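Local coordinates for protein eukaryotic peptide chain release factor GTP-binding subunit (Schizosaccharomyces pombe, PDB 1R5B) that serves as the GTP-binding subunit of a eukaryotic peptide chain release factor, a member of the translational GTPases related to elongation factor Tu, at residues Y319-D323 / D333-L337. Numbering follows the deposited sequence.
Sequences YDEAD and DQVRL
The guanidinium of Arg336 carries Glu321 CA over the centre of one face, 4.1 Å above the plane, while Asp323 and a water meet its edge. Arg336 NH1 forms a salt bridge to Asp323 OD1 at 3.3 Å; the bond runs close to the guanidinium plane but reaches the oxygen from above the carboxylate, the two planes standing 56° apart. At NH2 the water accepts a weak bond and donates to Glu321 OE2, linking opposite charges that do not touch directly. A bend at chi2 (130°) turns the arginine chain across the turn, where CD passes 3.8 Å from Asp320 O. Glu321 OE2 also packs against Gln334 CG at 3.4 Å, a contact with the aliphatic part of that side chain. The Tyr319 ring has Arg336 O at its edge, CD1 lying 3.5 Å from that oxygen, and its hydroxyl bonds to Arg338. Beneath the side chains, Tyr319 and Arg336 form an antiparallel hydrogen-bonded pair, with Arg336 N 2.8 Å from Tyr319 O. The salt bridge thus ties a type I turn, Asp320 to Asp323, to strand 334-340 at the surface of the antiparallel beta-barrel characteristic of domain 2 in translational GTPases.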
loop_
_atom_site.group_PDB
_atom_site.type_symbol
_atom_site.label_atom_id
_atom_site.label_comp_id
_atom_site.label_asym_id
_atom_site.label_seq_id
_atom_site.Cartn_x
_atom_site.Cartn_y
_atom_site.Cartn_z
ATOM N N TYR A 319 -2.253 10.055 18.498
ATOM C CA TYR A 319 -1.247 11.094 18.252
ATOM C C TYR A 319 -0.355 10.693 17.077
ATOM O O TYR A 319 -0.035 9.519 16.907
ATOM C CB TYR A 319 -0.364 11.311 19.488
ATOM C CG TYR A 319 -1.095 11.718 20.752
ATOM C CD1 TYR A 319 -1.536 10.764 21.668
ATOM C CD2 TYR A 319 -1.313 13.062 21.052
ATOM C CE1 TYR A 319 -2.191 11.140 22.847
ATOM C CE2 TYR A 319 -1.969 13.447 22.226
ATOM C CZ TYR A 319 -2.403 12.484 23.116
ATOM O OH TYR A 319 -3.056 12.866 24.260
ATOM N N ASP A 320 0.057 11.669 16.273
ATOM C CA ASP A 320 0.950 11.386 15.140
ATOM C C ASP A 320 2.399 11.510 15.588
ATOM O O ASP A 320 2.662 11.829 16.752
ATOM C CB ASP A 320 0.672 12.324 13.962
ATOM C CG ASP A 320 0.789 13.778 14.333
ATOM O OD1 ASP A 320 1.613 14.122 15.205
ATOM O OD2 ASP A 320 0.080 14.653 13.804
ATOM N N GLU A 321 3.336 11.289 14.662
ATOM C CA GLU A 321 4.777 11.400 14.967
ATOM C C GLU A 321 5.219 12.794 15.464
ATOM O O GLU A 321 6.344 12.948 15.960
ATOM C CB GLU A 321 5.633 10.960 13.755
ATOM C CG GLU A 321 6.346 9.614 13.939
ATOM C CD GLU A 321 6.475 8.786 12.657
ATOM O OE1 GLU A 321 5.976 9.201 11.583
ATOM O OE2 GLU A 321 7.088 7.700 12.731
ATOM N N ALA A 322 4.348 13.798 15.314
ATOM C CA ALA A 322 4.554 15.118 15.933
ATOM C C ALA A 322 3.646 15.379 17.160
ATOM O O ALA A 322 3.168 16.506 17.358
ATOM C CB ALA A 322 4.375 16.220 14.892
ATOM N N ASP A 323 3.447 14.340 17.981
ATOM C CA ASP A 323 2.610 14.358 19.202
ATOM C C ASP A 323 1.445 15.368 19.275
ATOM O O ASP A 323 1.251 16.013 20.304
ATOM C CB ASP A 323 3.501 14.519 20.451
ATOM C CG ASP A 323 4.367 13.296 20.719
ATOM O OD1 ASP A 323 3.812 12.177 20.847
ATOM O OD2 ASP A 323 5.609 13.367 20.831
ATOM N N ASP A 333 -0.193 5.131 8.488
ATOM C CA ASP A 333 0.126 6.132 9.490
ATOM C C ASP A 333 0.895 5.494 10.633
ATOM O O ASP A 333 0.610 4.358 11.026
ATOM C CB ASP A 333 -1.144 6.763 10.055
ATOM C CG ASP A 333 -1.883 7.602 9.038
ATOM O OD1 ASP A 333 -1.349 7.864 7.941
ATOM O OD2 ASP A 333 -3.014 8.056 9.269
ATOM N N GLN A 334 1.871 6.236 11.151
ATOM C CA GLN A 334 2.548 5.899 12.392
ATOM C C GLN A 334 1.854 6.660 13.500
ATOM O O GLN A 334 1.831 7.882 13.502
ATOM C CB GLN A 334 4.039 6.259 12.338
ATOM C CG GLN A 334 4.975 5.084 12.741
ATOM C CD GLN A 334 5.656 4.424 11.543
ATOM O OE1 GLN A 334 5.751 5.020 10.468
ATOM N NE2 GLN A 334 6.152 3.209 11.733
ATOM N N VAL A 335 1.280 5.923 14.442
ATOM C CA VAL A 335 0.473 6.513 15.496
ATOM C C VAL A 335 0.942 6.113 16.881
ATOM O O VAL A 335 1.681 5.149 17.049
ATOM C CB VAL A 335 -1.009 6.121 15.345
ATOM C CG1 VAL A 335 -1.580 6.734 14.067
ATOM C CG2 VAL A 335 -1.189 4.595 15.358
ATOM N N ARG A 336 0.494 6.889 17.861
ATOM C CA ARG A 336 0.706 6.617 19.278
ATOM C C ARG A 336 -0.662 6.683 19.948
ATOM O O ARG A 336 -1.328 7.724 19.919
ATOM C CB ARG A 336 1.655 7.641 19.885
ATOM C CG ARG A 336 3.070 7.532 19.348
ATOM C CD ARG A 336 3.664 8.853 18.878
ATOM N NE ARG A 336 4.936 8.666 18.173
ATOM C CZ ARG A 336 6.044 9.387 18.377
ATOM N NH1 ARG A 336 6.072 10.373 19.268
ATOM N NH2 ARG A 336 7.143 9.124 17.674
ATOM N N LEU A 337 -1.076 5.561 20.527
ATOM C CA LEU A 337 -2.427 5.386 21.010
ATOM C C LEU A 337 -2.450 5.243 22.520
ATOM O O LEU A 337 -1.882 4.295 23.057
ATOM C CB LEU A 337 -3.008 4.118 20.403
ATOM C CG LEU A 337 -2.911 3.940 18.883
ATOM C CD1 LEU A 337 -3.628 2.674 18.499
ATOM C CD2 LEU A 337 -3.503 5.132 18.134
HETATM O O HOH W 1 7.068 6.452 15.501
#